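Local coordinates for protein arylalkylamine N-Acetyltransferase like 5b (Aedes aegypti, PDB 4FD4) that probably transfers acyl groups, such as acetyl, from acyl-CoA thioesters to the amine of arylalkylamines such as serotonin and dopamine, as a GNAT-family enzyme, at residues 71-83 and 124-138. Numbering follows the deposited sequence.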
ATOM      1  N   LYS A  71      -0.548 -12.468 -18.548  1.00 45.71           N
ATOM      2  CA  LYS A  71      -1.052 -11.160 -18.130  1.00 41.34           C
ATOM      3  C   LYS A  71      -1.137 -11.042 -16.605  1.00 35.46           C
ATOM      4  O   LYS A  71      -1.631 -11.953 -15.935  1.00 32.56           O
ATOM      5  CB  LYS A  71      -2.444 -10.951 -18.742  1.00 43.68           C
ATOM      6  CG  LYS A  71      -3.233  -9.771 -18.194  1.00 45.45           C
ATOM      7  CD  LYS A  71      -4.680  -9.824 -18.691  1.00 48.92           C
ATOM      8  CE  LYS A  71      -5.478  -8.602 -18.245  1.00 49.48           C
ATOM      9  NZ  LYS A  71      -6.872  -8.638 -18.782  1.00 45.63           N
ATOM     10  N   PHE A  72      -0.664  -9.926 -16.053  1.00 29.99           N
ATOM     11  CA  PHE A  72      -0.850  -9.682 -14.629  1.00 28.30           C
ATOM     12  C   PHE A  72      -2.311  -9.269 -14.387  1.00 28.10           C
ATOM     13  O   PHE A  72      -2.906  -8.544 -15.189  1.00 34.01           O
ATOM     14  CB  PHE A  72       0.093  -8.582 -14.123  1.00 25.35           C
ATOM     15  CG  PHE A  72       1.546  -8.987 -14.064  1.00 31.19           C
ATOM     16  CD1 PHE A  72       1.926 -10.324 -14.154  1.00 31.11           C
ATOM     17  CD2 PHE A  72       2.541  -8.019 -13.901  1.00 26.79           C
ATOM     18  CE1 PHE A  72       3.267 -10.684 -14.100  1.00 29.69           C
ATOM     19  CE2 PHE A  72       3.879  -8.376 -13.843  1.00 26.80           C
ATOM     20  CZ  PHE A  72       4.248  -9.704 -13.944  1.00 27.25           C
ATOM     21  N   ILE A  73      -2.883  -9.714 -13.278  1.00 26.18           N
ATOM     22  CA  ILE A  73      -4.252  -9.347 -12.950  1.00 29.14           C
ATOM     23  C   ILE A  73      -4.378  -8.982 -11.481  1.00 27.84           C
ATOM     24  O   ILE A  73      -5.471  -8.689 -10.987  1.00 23.43           O
ATOM     25  CB  ILE A  73      -5.231 -10.493 -13.264  1.00 31.59           C
ATOM     26  CG1 ILE A  73      -4.816 -11.747 -12.493  1.00 29.03           C
ATOM     27  CG2 ILE A  73      -5.260 -10.758 -14.761  1.00 32.45           C
ATOM     28  CD1 ILE A  73      -5.844 -12.852 -12.522  1.00 35.85           C
ATOM     29  N   GLY A  74      -3.261  -9.033 -10.765  1.00 26.86           N
ATOM     30  CA  GLY A  74      -3.265  -8.515  -9.408  1.00 24.75           C
ATOM     31  C   GLY A  74      -1.851  -8.168  -8.987  1.00 21.78           C
ATOM     32  O   GLY A  74      -0.891  -8.690  -9.562  1.00 23.86           O
ATOM     33  N   VAL A  75      -1.712  -7.303  -7.993  1.00 20.74           N
ATOM     34  CA  VAL A  75      -0.364  -6.946  -7.525  1.00 23.21           C
ATOM     35  C   VAL A  75      -0.427  -6.487  -6.078  1.00 27.46           C
ATOM     36  O   VAL A  75      -1.426  -5.911  -5.640  1.00 23.80           O
ATOM     37  CB  VAL A  75       0.273  -5.858  -8.420  1.00 18.60           C
ATOM     38  CG1 VAL A  75      -0.621  -4.608  -8.439  1.00 22.70           C
ATOM     39  CG2 VAL A  75       1.746  -5.487  -7.954  1.00 17.59           C
ATOM     40  N   SER A  76       0.626  -6.786  -5.320  1.00 21.27           N
ATOM     41  CA  SER A  76       0.749  -6.311  -3.951  1.00 20.15           C
ATOM     42  C   SER A  76       2.189  -5.886  -3.722  1.00 19.20           C
ATOM     43  O   SER A  76       3.123  -6.620  -4.039  1.00 20.52           O
ATOM     44  CB  SER A  76       0.363  -7.379  -2.935  1.00 24.28           C
ATOM     45  OG  SER A  76       0.553  -6.875  -1.612  1.00 24.19           O
ATOM     46  N   ILE A  77       2.361  -4.706  -3.160  1.00 17.85           N
ATOM     47  CA  ILE A  77       3.702  -4.191  -2.932  1.00 21.26           C
ATOM     48  C   ILE A  77       3.879  -3.914  -1.450  1.00 20.27           C
ATOM     49  O   ILE A  77       3.045  -3.253  -0.813  1.00 22.58           O
ATOM     50  CB  ILE A  77       3.977  -2.949  -3.786  1.00 21.63           C
ATOM     51  CG1 ILE A  77       3.798  -3.317  -5.266  1.00 25.37           C
ATOM     52  CG2 ILE A  77       5.382  -2.401  -3.512  1.00 22.84           C
ATOM     53  CD1 ILE A  77       4.240  -2.263  -6.229  1.00 20.88           C
ATOM     54  N   ALA A  78       4.954  -4.465  -0.900  1.00 20.37           N
ATOM     55  CA  ALA A  78       5.226  -4.345   0.533  1.00 19.58           C
ATOM     56  C   ALA A  78       6.715  -4.057   0.730  1.00 21.60           C
ATOM     57  O   ALA A  78       7.522  -4.274  -0.173  1.00 19.54           O
ATOM     58  CB  ALA A  78       4.844  -5.619   1.237  1.00 19.36           C
ATOM     59  N   GLY A  79       7.078  -3.594   1.917  1.00 20.83           N
ATOM     60  CA  GLY A  79       8.477  -3.326   2.230  1.00 20.55           C
ATOM     61  C   GLY A  79       8.614  -3.204   3.734  1.00 19.38           C
ATOM     62  O   GLY A  79       7.606  -3.112   4.436  1.00 20.97           O
ATOM     63  N   PRO A  80       9.860  -3.189   4.237  1.00 22.55           N
ATOM     64  CA  PRO A  80      10.044  -3.084   5.686  1.00 22.62           C
ATOM     65  C   PRO A  80       9.723  -1.672   6.153  1.00 23.61           C
ATOM     66  O   PRO A  80       9.884  -0.719   5.396  1.00 23.27           O
ATOM     67  CB  PRO A  80      11.534  -3.402   5.883  1.00 20.97           C
ATOM     68  CG  PRO A  80      12.184  -2.989   4.558  1.00 28.96           C
ATOM     69  CD  PRO A  80      11.129  -3.218   3.489  1.00 24.60           C
ATOM     70  N   ILE A  81       9.240  -1.545   7.382  1.00 22.61           N
ATOM     71  CA  ILE A  81       9.185  -0.235   8.028  1.00 25.26           C
ATOM     72  C   ILE A  81       9.893  -0.366   9.367  1.00 26.27           C
ATOM     73  O   ILE A  81       9.980  -1.463   9.929  1.00 23.77           O
ATOM     74  CB  ILE A  81       7.742   0.268   8.244  1.00 25.22           C
ATOM     75  CG1 ILE A  81       6.939  -0.769   9.028  1.00 21.72           C
ATOM     76  CG2 ILE A  81       7.080   0.574   6.897  1.00 25.25           C
ATOM     77  CD1 ILE A  81       5.528  -0.311   9.371  1.00 24.05           C
ATOM     78  N   GLN A  82      10.403   0.746   9.871  1.00 28.25           N
ATOM     79  CA  GLN A  82      11.110   0.714  11.137  1.00 30.89           C
ATOM     80  C   GLN A  82      11.167   2.096  11.766  1.00 31.17           C
ATOM     81  O   GLN A  82      10.951   3.101  11.085  1.00 28.01           O
ATOM     82  CB  GLN A  82      12.513   0.157  10.940  1.00 30.93           C
ATOM     83  CG  GLN A  82      13.454   1.083  10.204  1.00 36.88           C
ATOM     84  CD  GLN A  82      14.837   0.484  10.048  1.00 47.72           C
ATOM     85  OE1 GLN A  82      14.982  -0.674   9.646  1.00 48.42           O
ATOM     86  NE2 GLN A  82      15.863   1.271  10.366  1.00 53.01           N
ATOM     87  N   PRO A  83      11.426   2.153  13.084  1.00 32.39           N
ATOM     88  CA  PRO A  83      11.510   3.467  13.730  1.00 33.68           C
ATOM     89  C   PRO A  83      12.443   4.369  12.935  1.00 28.06           C
ATOM     90  O   PRO A  83      13.479   3.897  12.451  1.00 28.76           O
ATOM     91  CB  PRO A  83      12.098   3.142  15.115  1.00 34.49           C
ATOM     92  CG  PRO A  83      11.615   1.758  15.400  1.00 31.78           C
ATOM     93  CD  PRO A  83      11.639   1.051  14.041  1.00 26.94           C
ATOM     94  N   GLU A 124      11.835  -4.523  16.041  1.00 32.86           N
ATOM     95  CA  GLU A 124      12.875  -3.730  15.391  1.00 38.10           C
ATOM     96  C   GLU A 124      12.433  -3.277  13.996  1.00 29.30           C
ATOM     97  O   GLU A 124      12.923  -2.273  13.467  1.00 30.03           O
ATOM     98  CB  GLU A 124      14.163  -4.544  15.268  1.00 43.58           C
ATOM     99  CG  GLU A 124      14.840  -4.861  16.594  1.00 54.37           C
ATOM    100  CD  GLU A 124      16.098  -5.701  16.424  1.00 59.66           C
ATOM    101  OE1 GLU A 124      17.211  -5.159  16.616  1.00 60.55           O
ATOM    102  OE2 GLU A 124      15.967  -6.904  16.098  1.00 63.97           O
ATOM    103  N   LYS A 125      11.521  -4.044  13.404  1.00 31.42           N
ATOM    104  CA  LYS A 125      10.982  -3.746  12.078  1.00 29.34           C
ATOM    105  C   LYS A 125       9.697  -4.541  11.844  1.00 30.71           C
ATOM    106  O   LYS A 125       9.401  -5.506  12.556  1.00 28.04           O
ATOM    107  CB  LYS A 125      12.016  -4.047  10.979  1.00 31.88           C
ATOM    108  CG  LYS A 125      12.416  -5.511  10.872  1.00 35.80           C
ATOM    109  CD  LYS A 125      13.293  -5.775   9.634  1.00 39.66           C
ATOM    110  CE  LYS A 125      14.318  -4.649   9.425  1.00 48.10           C
ATOM    111  NZ  LYS A 125      15.633  -5.133   8.891  1.00 50.64           N
ATOM    112  N   ALA A 126       8.920  -4.117  10.858  1.00 23.69           N
ATOM    113  CA  ALA A 126       7.677  -4.798  10.522  1.00 24.16           C
ATOM    114  C   ALA A 126       7.574  -4.835   9.007  1.00 25.53           C
ATOM    115  O   ALA A 126       8.289  -4.102   8.327  1.00 22.54           O
ATOM    116  CB  ALA A 126       6.498  -4.053  11.120  1.00 25.44           C
ATOM    117  N   TYR A 127       6.690  -5.675   8.481  1.00 27.99           N
ATOM    118  CA  TYR A 127       6.491  -5.765   7.035  1.00 23.75           C
ATOM    119  C   TYR A 127       5.198  -5.050   6.688  1.00 26.97           C
ATOM    120  O   TYR A 127       4.123  -5.423   7.166  1.00 32.93           O
ATOM    121  CB  TYR A 127       6.401  -7.234   6.630  1.00 26.95           C
ATOM    122  CG  TYR A 127       6.488  -7.565   5.148  1.00 23.82           C
ATOM    123  CD1 TYR A 127       5.357  -7.958   4.441  1.00 24.62           C
ATOM    124  CD2 TYR A 127       7.704  -7.566   4.482  1.00 25.29           C
ATOM    125  CE1 TYR A 127       5.432  -8.307   3.090  1.00 19.05           C
ATOM    126  CE2 TYR A 127       7.794  -7.913   3.131  1.00 25.46           C
ATOM    127  CZ  TYR A 127       6.660  -8.279   2.442  1.00 22.85           C
ATOM    128  OH  TYR A 127       6.762  -8.625   1.106  1.00 24.22           O
ATOM    129  N   HIS A 128       5.292  -4.042   5.829  1.00 21.89           N
ATOM    130  CA  HIS A 128       4.154  -3.172   5.572  1.00 24.29           C
ATOM    131  C   HIS A 128       3.655  -3.286   4.138  1.00 24.17           C
ATOM    132  O   HIS A 128       4.390  -2.995   3.197  1.00 21.41           O
ATOM    133  CB  HIS A 128       4.535  -1.729   5.875  1.00 23.77           C
ATOM    134  CG  HIS A 128       3.378  -0.787   5.851  1.00 27.45           C
ATOM    135  ND1 HIS A 128       2.430  -0.752   6.848  1.00 24.83           N
ATOM    136  CD2 HIS A 128       3.017   0.163   4.953  1.00 27.59           C
ATOM    137  CE1 HIS A 128       1.533   0.173   6.569  1.00 29.00           C
ATOM    138  NE2 HIS A 128       1.865   0.743   5.420  1.00 33.53           N
ATOM    139  N   VAL A 129       2.416  -3.738   3.975  1.00 22.45           N
ATOM    140  CA  VAL A 129       1.794  -3.763   2.667  1.00 23.84           C
ATOM    141  C   VAL A 129       1.399  -2.343   2.280  1.00 23.18           C
ATOM    142  O   VAL A 129       0.530  -1.734   2.916  1.00 24.68           O
ATOM    143  CB  VAL A 129       0.543  -4.684   2.623  1.00 25.65           C
ATOM    144  CG1 VAL A 129      -0.042  -4.698   1.216  1.00 20.34           C
ATOM    145  CG2 VAL A 129       0.903  -6.098   3.040  1.00 22.48           C
ATOM    146  N   HIS A 130       2.048  -1.823   1.242  1.00 22.47           N
ATOM    147  CA  HIS A 130       1.749  -0.489   0.711  1.00 26.48           C
ATOM    148  C   HIS A 130       0.604  -0.552  -0.299  1.00 29.92           C
ATOM    149  O   HIS A 130      -0.237   0.348  -0.354  1.00 26.62           O
ATOM    150  CB  HIS A 130       2.962   0.099  -0.019  1.00 27.46           C
ATOM    151  CG  HIS A 130       4.164   0.330   0.858  1.00 29.94           C
ATOM    152  ND1 HIS A 130       4.197   1.294   1.832  1.00 32.64           N
ATOM    153  CD2 HIS A 130       5.384  -0.266   0.860  1.00 29.43           C
ATOM    154  CE1 HIS A 130       5.389   1.284   2.421  1.00 27.05           C
ATOM    155  NE2 HIS A 130       6.119   0.344   1.855  1.00 29.49           N
ATOM    156  N   ILE A 131       0.605  -1.599  -1.127  1.00 21.08           N
ATOM    157  CA  ILE A 131      -0.381  -1.726  -2.210  1.00 23.71           C
ATOM    158  C   ILE A 131      -0.993  -3.137  -2.249  1.00 23.76           C
ATOM    159  O   ILE A 131      -0.289  -4.133  -2.111  1.00 23.29           O
ATOM    160  CB  ILE A 131       0.266  -1.433  -3.591  1.00 24.42           C
ATOM    161  CG1 ILE A 131       0.710   0.030  -3.689  1.00 29.60           C
ATOM    162  CG2 ILE A 131      -0.685  -1.785  -4.739  1.00 25.44           C
ATOM    163  CD1 ILE A 131       1.528   0.350  -4.938  1.00 26.95           C
ATOM    164  N   LEU A 132      -2.308  -3.219  -2.424  1.00 21.22           N
ATOM    165  CA  LEU A 132      -2.980  -4.497  -2.676  1.00 20.98           C
ATOM    166  C   LEU A 132      -4.074  -4.191  -3.691  1.00 25.14           C
ATOM    167  O   LEU A 132      -5.024  -3.477  -3.372  1.00 24.96           O
ATOM    168  CB  LEU A 132      -3.603  -5.036  -1.388  1.00 24.90           C
ATOM    169  CG  LEU A 132      -4.452  -6.318  -1.423  1.00 30.59           C
ATOM    170  CD1 LEU A 132      -3.635  -7.498  -1.894  1.00 27.97           C
ATOM    171  CD2 LEU A 132      -5.052  -6.611  -0.052  1.00 31.33           C
ATOM    172  N   ALA A 133      -3.923  -4.689  -4.914  1.00 21.52           N
ATOM    173  CA  ALA A 133      -4.864  -4.360  -5.987  1.00 27.90           C
ATOM    174  C   ALA A 133      -5.200  -5.572  -6.853  1.00 25.97           C
ATOM    175  O   ALA A 133      -4.318  -6.316  -7.288  1.00 23.88           O
ATOM    176  CB  ALA A 133      -4.328  -3.219  -6.838  1.00 25.89           C
ATOM    177  N   VAL A 134      -6.489  -5.757  -7.097  1.00 24.40           N
ATOM    178  CA  VAL A 134      -6.973  -6.896  -7.855  1.00 23.75           C
ATOM    179  C   VAL A 134      -7.837  -6.367  -8.987  1.00 21.72           C
ATOM    180  O   VAL A 134      -8.661  -5.474  -8.781  1.00 21.35           O
ATOM    181  CB  VAL A 134      -7.805  -7.828  -6.952  1.00 27.24           C
ATOM    182  CG1 VAL A 134      -8.491  -8.916  -7.767  1.00 29.55           C
ATOM    183  CG2 VAL A 134      -6.918  -8.452  -5.874  1.00 29.90           C
ATOM    184  N   ASP A 135      -7.637  -6.898 -10.183  1.00 22.02           N
ATOM    185  CA  ASP A 135      -8.519  -6.570 -11.305  1.00 24.68           C
ATOM    186  C   ASP A 135      -9.950  -6.992 -10.940  1.00 21.02           C
ATOM    187  O   ASP A 135     -10.201  -8.167 -10.692  1.00 23.38           O
ATOM    188  CB  ASP A 135      -8.043  -7.316 -12.544  1.00 24.69           C
ATOM    189  CG  ASP A 135      -8.815  -6.937 -13.790  1.00 29.37           C
ATOM    190  OD1 ASP A 135      -8.174  -6.881 -14.859  1.00 30.64           O
ATOM    191  OD2 ASP A 135     -10.054  -6.728 -13.708  1.00 24.05           O
ATOM    192  N   PRO A 136     -10.887  -6.031 -10.877  1.00 24.77           N
ATOM    193  CA  PRO A 136     -12.225  -6.371 -10.370  1.00 25.12           C
ATOM    194  C   PRO A 136     -13.037  -7.313 -11.264  1.00 29.45           C
ATOM    195  O   PRO A 136     -14.058  -7.841 -10.792  1.00 29.63           O
ATOM    196  CB  PRO A 136     -12.923  -5.005 -10.249  1.00 24.13           C
ATOM    197  CG  PRO A 136     -12.199  -4.111 -11.177  1.00 28.49           C
ATOM    198  CD  PRO A 136     -10.771  -4.600 -11.221  1.00 29.70           C
ATOM    199  N   THR A 137     -12.594  -7.529 -12.504  1.00 24.57           N
ATOM    200  CA  THR A 137     -13.265  -8.474 -13.399  1.00 28.78           C
ATOM    201  C   THR A 137     -12.841  -9.921 -13.161  1.00 33.91           C
ATOM    202  O   THR A 137     -13.409 -10.845 -13.756  1.00 34.01           O
ATOM    203  CB  THR A 137     -13.057  -8.131 -14.897  1.00 27.54           C
ATOM    204  OG1 THR A 137     -11.704  -8.419 -15.276  1.00 34.38           O
ATOM    205  CG2 THR A 137     -13.392  -6.652 -15.164  1.00 27.77           C
ATOM    206  N   TYR A 138     -11.836 -10.124 -12.314  1.00 31.10           N
ATOM    207  CA  TYR A 138     -11.452 -11.480 -11.943  1.00 26.26           C
ATOM    208  C   TYR A 138     -12.034 -11.815 -10.576  1.00 32.31           C
ATOM    209  O   TYR A 138     -11.308 -11.947  -9.596  1.00 30.82           O
ATOM    210  CB  TYR A 138      -9.926 -11.661 -11.966  1.00 30.20           C
ATOM    211  CG  TYR A 138      -9.352 -11.791 -13.365  1.00 30.22           C
ATOM    212  CD1 TYR A 138      -9.197 -10.681 -14.176  1.00 29.94           C
ATOM    213  CD2 TYR A 138      -8.995 -13.032 -13.884  1.00 36.36           C
ATOM    214  CE1 TYR A 138      -8.690 -10.791 -15.464  1.00 34.57           C
ATOM    215  CE2 TYR A 138      -8.480 -13.152 -15.174  1.00 38.07           C
ATOM    216  CZ  TYR A 138      -8.332 -12.026 -15.957  1.00 32.82           C
ATOM    217  OH  TYR A 138      -7.824 -12.120 -17.237  1.00 40.73           O
TER
HETATM  218  O   HOH W   1      -9.082  -7.306 -17.399  1.00 44.09           O
HETATM  219  O   HOH W   2       8.720   0.187   2.997  1.00 31.87           O
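With CG1 of Ile-73 set between the backbone N and carbonyl carbon (chi1 58°) and the Tyr-138 ring turned anti to its own carbonyl carbon (chi1 -76°), isoleucine and ring cross at about a right angle. Ile-73 CG2 stands over one face of the Tyr-138 ring, 3.8 Å from its centroid, a CH-pi contact, and Ile-73 CD1 lies over the same ring near Tyr-138 CD2. The extended Lys-71 chain carries NZ to the ring's edge; a water links NZ to Asp-135 OD1, which also forms a salt bridge with Arg-26.

Beyond this end, strands 71-81 and 126-134 pair antiparallel. The register slips by one at a classic beta bulge: Ile-77 O accepts from both His-130 N (2.7 Å) and Ile-131 N (3.0 Å), the second bond being the straighter. A bulge in this strand is a hallmark of the GNAT fold, lying in relatives beside the acyl-CoA thioester. Ile-131 O is likewise gripped twice, by Ile-77 N and by Ser-76 OG, 2.9 Å from it. Past the bulge, a second water, lying in the His-130 ring plane at NE2, bridges to Pro-80 O, while Ala-78 CB packs 3.3 Å from Tyr-127 CE1.

The paired strands are central in the GNAT sheet, between strands 61-66 and 162-167. Helix 143-158 covers the face bearing Ala-78, Tyr-127 and Leu-132, its Gln-151 hydrogen-bonding to Ser-76 OG through NE2 and Tyr-127 OH through OE1; on the other face, Ile-131 meets helix 17-28.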